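Local coordinates for protein tyrosine--tRNA ligase (PDB 2CYC) that probably catalyses the two-step attachment of tyrosine to tRNA(Tyr), first activating the amino acid with ATP and then passing it to the acceptor end, at residues W78-L83 and F163-Y168; M147-I152 and I167-Q172. All blocks are in the same frame, centred on the assembly; numbering follows the deposited sequence.

Contact 1 of 2, residues W78-L83 and F163-Y168; sequences WINDKL and FAKLIY. With TYR (tyrosine), chain C.
Lys165 reaches the end of helix 74-79 with a side chain that runs extended to CE and bends only at chi4 (54°), which swings NZ toward Ile79 and Asp81. Two bonds across the contact grip the ammonium group. NZ donates to Ile79 O at 3.1 Å, almost in line with the carbonyl (C=O...N 162°). It also forms a salt bridge to Asp81 OD2 at 2.7 Å, meeting the oxygen from above the carboxylate plane. Ile79 O lies at the helix end, where Asp81, with positive phi, is the C-prime residue of a Schellman motif. Asp162 gives Lys165 a further acidic partner, and Asp81 OD1 makes a salt bridge to Lys139 NZ of the second subunit, so the Asp81 carboxylate bridges two lysines.

The rest of the contact is mostly apolar at the side-chain carbons. Ile79 CG2 rests on helix 164-178 at Ala164, 3.5 Å from Ala164 O and 4.1 Å from Ala164 CB. The same methyl meets the edge of the Tyr168 ring at CD1. Asn80 CB lies 4.1 Å from Tyr168 CE1, while the amide of Asn80 is held by Arg155, Met153 and Glu41, which also bonds Tyr168 OH. The Tyr168 ring extends away from its helix, CG anti to the backbone N (chi1 -178°), and carries OH to the substrate. There the amino N of the bound tyrosine donates to Tyr168 OH at 2.8 Å, lying in the ring plane. The contact thus backs the amino-group end of the tyrosine pocket in a class I synthetase, beside the dimer interface.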
# COMPACT_ATOMS: atom_id res chain seq x y z
N TRP A 78 -4.60 -13.81 -2.59
CA TRP A 78 -5.59 -13.15 -3.44
C TRP A 78 -4.85 -12.12 -4.31
O TRP A 78 -5.04 -12.05 -5.52
CB TRP A 78 -6.64 -12.50 -2.54
CG TRP A 78 -7.47 -11.40 -3.16
CD1 TRP A 78 -8.05 -11.40 -4.40
CD2 TRP A 78 -7.83 -10.15 -2.54
NE1 TRP A 78 -8.76 -10.22 -4.58
CE2 TRP A 78 -8.64 -9.45 -3.46
CE3 TRP A 78 -7.55 -9.57 -1.29
CZ2 TRP A 78 -9.17 -8.17 -3.18
CZ3 TRP A 78 -8.08 -8.31 -1.00
CH2 TRP A 78 -8.88 -7.62 -1.95
N ILE A 79 -3.99 -11.34 -3.66
CA ILE A 79 -3.19 -10.33 -4.34
C ILE A 79 -2.28 -10.98 -5.37
O ILE A 79 -2.10 -10.47 -6.48
CB ILE A 79 -2.31 -9.56 -3.33
CG1 ILE A 79 -3.17 -8.57 -2.54
CG2 ILE A 79 -1.15 -8.87 -4.05
CD1 ILE A 79 -2.41 -7.87 -1.42
N ASN A 80 -1.71 -12.12 -5.00
CA ASN A 80 -0.80 -12.81 -5.88
C ASN A 80 -1.48 -13.72 -6.91
O ASN A 80 -0.85 -14.58 -7.51
CB ASN A 80 0.23 -13.61 -5.05
CG ASN A 80 1.54 -13.78 -5.79
OD1 ASN A 80 1.80 -13.07 -6.76
ND2 ASN A 80 2.38 -14.70 -5.33
N ASP A 81 -2.78 -13.51 -7.10
CA ASP A 81 -3.58 -14.26 -8.07
C ASP A 81 -3.63 -15.78 -7.91
O ASP A 81 -3.69 -16.50 -8.91
CB ASP A 81 -3.13 -13.93 -9.49
CG ASP A 81 -3.24 -12.45 -9.81
OD1 ASP A 81 -4.31 -11.86 -9.53
OD2 ASP A 81 -2.27 -11.88 -10.34
N LYS A 82 -3.63 -16.28 -6.69
CA LYS A 82 -3.68 -17.72 -6.51
C LYS A 82 -5.11 -18.20 -6.57
O LYS A 82 -6.04 -17.44 -6.26
CB LYS A 82 -3.06 -18.13 -5.17
CG LYS A 82 -1.59 -17.78 -5.04
CD LYS A 82 -0.79 -18.27 -6.24
CE LYS A 82 0.69 -18.01 -6.04
NZ LYS A 82 1.43 -18.24 -7.31
N LEU A 83 -5.30 -19.45 -6.98
CA LEU A 83 -6.63 -20.01 -7.07
C LEU A 83 -7.52 -19.03 -7.82
O LEU A 83 -8.62 -18.68 -7.36
CB LEU A 83 -7.17 -20.30 -5.66
CG LEU A 83 -6.50 -21.52 -4.99
CD1 LEU A 83 -6.82 -21.61 -3.50
CD2 LEU A 83 -6.97 -22.79 -5.71
N PHE A 163 -0.42 -2.56 -8.90
CA PHE A 163 0.11 -1.99 -7.68
C PHE A 163 -0.05 -2.83 -6.42
O PHE A 163 0.82 -2.78 -5.54
CB PHE A 163 -0.48 -0.59 -7.44
CG PHE A 163 0.18 0.14 -6.30
CD1 PHE A 163 -0.50 0.35 -5.10
CD2 PHE A 163 1.50 0.57 -6.40
CE1 PHE A 163 0.13 0.97 -4.02
CE2 PHE A 163 2.14 1.19 -5.32
CZ PHE A 163 1.45 1.39 -4.12
N ALA A 164 -1.13 -3.60 -6.33
CA ALA A 164 -1.38 -4.42 -5.15
C ALA A 164 -0.22 -5.36 -4.84
O ALA A 164 0.06 -5.62 -3.67
CB ALA A 164 -2.68 -5.23 -5.31
N LYS A 165 0.44 -5.87 -5.88
CA LYS A 165 1.56 -6.79 -5.69
C LYS A 165 2.75 -6.14 -5.00
O LYS A 165 3.53 -6.83 -4.33
CB LYS A 165 2.00 -7.40 -7.02
CG LYS A 165 0.98 -8.42 -7.55
CD LYS A 165 1.44 -9.09 -8.84
CE LYS A 165 0.53 -10.26 -9.19
NZ LYS A 165 -0.90 -9.84 -9.24
N LEU A 166 2.88 -4.82 -5.15
CA LEU A 166 3.96 -4.08 -4.50
C LEU A 166 3.60 -3.87 -3.02
O LEU A 166 4.47 -3.68 -2.18
CB LEU A 166 4.16 -2.72 -5.17
CG LEU A 166 5.05 -2.66 -6.42
CD1 LEU A 166 6.47 -3.02 -6.03
CD2 LEU A 166 4.54 -3.62 -7.49
N ILE A 167 2.31 -3.90 -2.70
CA ILE A 167 1.90 -3.73 -1.30
C ILE A 167 2.22 -5.01 -0.51
O ILE A 167 2.61 -4.97 0.66
CB ILE A 167 0.39 -3.42 -1.21
CG1 ILE A 167 0.09 -2.10 -1.93
CG2 ILE A 167 -0.05 -3.35 0.27
CD1 ILE A 167 -1.38 -1.77 -2.03
N TYR A 168 2.07 -6.16 -1.17
CA TYR A 168 2.33 -7.48 -0.58
C TYR A 168 3.59 -7.57 0.32
O TYR A 168 3.51 -8.01 1.47
CB TYR A 168 2.39 -8.52 -1.72
CG TYR A 168 2.59 -9.98 -1.34
CD1 TYR A 168 1.74 -10.96 -1.84
CD2 TYR A 168 3.68 -10.39 -0.56
CE1 TYR A 168 1.96 -12.31 -1.59
CE2 TYR A 168 3.91 -11.75 -0.31
CZ TYR A 168 3.04 -12.70 -0.83
OH TYR A 168 3.25 -14.04 -0.59
N TYR C . 5.52 -14.77 0.81
CA TYR C . 5.30 -16.13 1.40
C TYR C . 5.37 -17.20 0.32
O TYR C . 5.42 -16.84 -0.88
CB TYR C . 3.93 -16.18 2.10
CG TYR C . 3.83 -15.25 3.29
CD1 TYR C . 4.67 -15.39 4.39
CD2 TYR C . 2.88 -14.22 3.32
CE1 TYR C . 4.58 -14.52 5.50
CE2 TYR C . 2.77 -13.36 4.41
CZ TYR C . 3.62 -13.51 5.49
OH TYR C . 3.52 -12.65 6.57
OXT TYR C . 5.37 -18.39 0.67

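Contact 2 of 2, residues M147-I152 and I167-Q172; sequences MRSITI and IYPMMQ. With TYR (tyrosine), chain C.
Apolar contacts carry most of the interface between Ile152, Ile150 and the helix at Pro169. Ile152 CD1 is the central atom. It lies 4.0 Å from Pro169 CB and 4.4 Å from Tyr168 CE2. Ile152 CG1 sits between its own backbone N and carbonyl carbon (chi1 65°), and the chain then extends toward the helix. Ile150 CD1 reaches Pro169 CG at 4.1 Å, the two side chains crossing at a slant.

Polar atoms also meet carbon here. Ser149 OG abuts Pro169 CB at 3.3 Å, but its hydrogen bond goes to Val146 O. Ile152 CD1 touches Gln172 OE1 at 3.5 Å, the two side chains coming from opposite directions. Pro169 has no N-H, and the helix kinks there.

Hydrogen bonding involves the ligand. The amino N of the bound tyrosine donates to the helix side, to Gln172 OE1 at 2.9 Å. Gln172 NE2 bonds Gln190 OE1, which probably helps fix the amide's rotation. Gln190 in turn bonds Ile152 O through NE2, tying both segments to one residue. Gln172 CG also packs 3.5 Å from CZ of the ligand. Ile152, Tyr168 and Gln172 line the L-tyrosine pocket of this class I synthetase, with Ser149, Ile150 and Pro169 packed beside them.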
# COMPACT_ATOMS: atom_id res chain seq x y z
N MET A 147 10.39 -2.88 -4.84
CA MET A 147 10.42 -3.47 -6.17
C MET A 147 11.39 -4.65 -6.20
O MET A 147 11.12 -5.67 -6.83
CB MET A 147 10.84 -2.43 -7.21
CG MET A 147 9.78 -1.39 -7.49
SD MET A 147 10.39 -0.05 -8.54
CE MET A 147 10.45 -0.87 -10.11
N ARG A 148 12.51 -4.50 -5.50
CA ARG A 148 13.53 -5.55 -5.44
C ARG A 148 13.13 -6.73 -4.58
O ARG A 148 13.71 -7.81 -4.70
CB ARG A 148 14.86 -4.99 -4.91
CG ARG A 148 15.65 -4.13 -5.90
CD ARG A 148 17.08 -3.87 -5.40
NE ARG A 148 17.15 -2.90 -4.31
CZ ARG A 148 17.00 -1.59 -4.46
NH1 ARG A 148 16.77 -1.08 -5.67
NH2 ARG A 148 17.07 -0.78 -3.41
N SER A 149 12.14 -6.55 -3.72
CA SER A 149 11.72 -7.63 -2.81
C SER A 149 10.56 -8.45 -3.37
O SER A 149 10.07 -9.37 -2.72
CB SER A 149 11.34 -7.03 -1.46
OG SER A 149 10.05 -6.44 -1.53
N ILE A 150 10.15 -8.11 -4.58
CA ILE A 150 9.04 -8.75 -5.27
C ILE A 150 9.25 -10.26 -5.52
O ILE A 150 8.29 -11.02 -5.70
CB ILE A 150 8.78 -8.00 -6.61
CG1 ILE A 150 7.29 -7.79 -6.78
CG2 ILE A 150 9.39 -8.75 -7.78
CD1 ILE A 150 6.70 -6.86 -5.73
N THR A 151 10.50 -10.69 -5.51
CA THR A 151 10.82 -12.10 -5.73
C THR A 151 10.29 -13.02 -4.62
O THR A 151 10.12 -14.22 -4.85
CB THR A 151 12.36 -12.31 -5.87
OG1 THR A 151 13.02 -11.91 -4.66
CG2 THR A 151 12.91 -11.48 -7.04
N ILE A 152 10.02 -12.47 -3.43
CA ILE A 152 9.52 -13.31 -2.35
C ILE A 152 8.17 -13.92 -2.70
O ILE A 152 7.75 -14.90 -2.09
CB ILE A 152 9.40 -12.54 -0.98
CG1 ILE A 152 8.34 -11.44 -1.07
CG2 ILE A 152 10.76 -11.98 -0.57
CD1 ILE A 152 8.16 -10.66 0.24
N ILE A 167 2.31 -3.90 -2.70
CA ILE A 167 1.90 -3.73 -1.30
C ILE A 167 2.22 -5.01 -0.51
O ILE A 167 2.61 -4.97 0.66
CB ILE A 167 0.39 -3.42 -1.21
CG1 ILE A 167 0.09 -2.10 -1.93
CG2 ILE A 167 -0.05 -3.35 0.27
CD1 ILE A 167 -1.38 -1.77 -2.03
N TYR A 168 2.07 -6.16 -1.17
CA TYR A 168 2.33 -7.48 -0.58
C TYR A 168 3.59 -7.57 0.32
O TYR A 168 3.51 -8.01 1.47
CB TYR A 168 2.39 -8.52 -1.72
CG TYR A 168 2.59 -9.98 -1.34
CD1 TYR A 168 1.74 -10.96 -1.84
CD2 TYR A 168 3.68 -10.39 -0.56
CE1 TYR A 168 1.96 -12.31 -1.59
CE2 TYR A 168 3.91 -11.75 -0.31
CZ TYR A 168 3.04 -12.70 -0.83
OH TYR A 168 3.25 -14.04 -0.59
N PRO A 169 4.75 -7.14 -0.18
CA PRO A 169 5.93 -7.25 0.69
C PRO A 169 5.84 -6.42 1.98
O PRO A 169 6.37 -6.80 3.02
CB PRO A 169 7.08 -6.80 -0.22
CG PRO A 169 6.55 -7.12 -1.62
CD PRO A 169 5.13 -6.64 -1.51
N MET A 170 5.19 -5.26 1.90
CA MET A 170 5.06 -4.42 3.08
C MET A 170 4.09 -5.08 4.06
O MET A 170 4.19 -4.90 5.28
CB MET A 170 4.61 -3.01 2.68
CG MET A 170 5.65 -2.28 1.83
SD MET A 170 7.24 -2.02 2.68
CE MET A 170 8.18 -3.51 2.20
N MET A 171 3.14 -5.84 3.53
CA MET A 171 2.19 -6.55 4.38
C MET A 171 2.92 -7.69 5.10
O MET A 171 2.64 -7.97 6.27
CB MET A 171 1.05 -7.13 3.53
CG MET A 171 0.04 -6.11 3.03
SD MET A 171 -1.03 -6.82 1.76
CE MET A 171 -1.89 -8.11 2.72
N GLN A 172 3.86 -8.34 4.41
CA GLN A 172 4.60 -9.45 5.02
C GLN A 172 5.43 -8.93 6.18
O GLN A 172 5.52 -9.58 7.23
CB GLN A 172 5.51 -10.16 3.99
CG GLN A 172 6.23 -11.41 4.57
CD GLN A 172 6.63 -12.42 3.49
OE1 GLN A 172 6.08 -12.42 2.40
NE2 GLN A 172 7.58 -13.31 3.82
N TYR C . 5.52 -14.77 0.81
CA TYR C . 5.30 -16.13 1.40
C TYR C . 5.37 -17.20 0.32
O TYR C . 5.42 -16.84 -0.88
CB TYR C . 3.93 -16.18 2.10
CG TYR C . 3.83 -15.25 3.29
CD1 TYR C . 4.67 -15.39 4.39
CD2 TYR C . 2.88 -14.22 3.32
CE1 TYR C . 4.58 -14.52 5.50
CE2 TYR C . 2.77 -13.36 4.41
CZ TYR C . 3.62 -13.51 5.49
OH TYR C . 3.52 -12.65 6.57
OXT TYR C . 5.37 -18.39 0.67

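The two contacts share helix 164-178, and their centres lie 10 Å apart. Helix 74-79 comes first along the chain, then 147-152, and both pack on the shared helix, which follows. Contact 1 uses residues 163-168 of this helical region and contact 2 residues 167-172, with Ile167 and Tyr168 common to both. The contacts touch directly: Ile79 CD1 packs against Met171 SD at 3.6 Å, and Leu166 CD1 against Ile150 CD1 at 3.9 Å. Both reach the bound tyrosine and the second subunit. One helix therefore joins the substrate pocket to the dimer interface, all within the class I synthetase region of the chain.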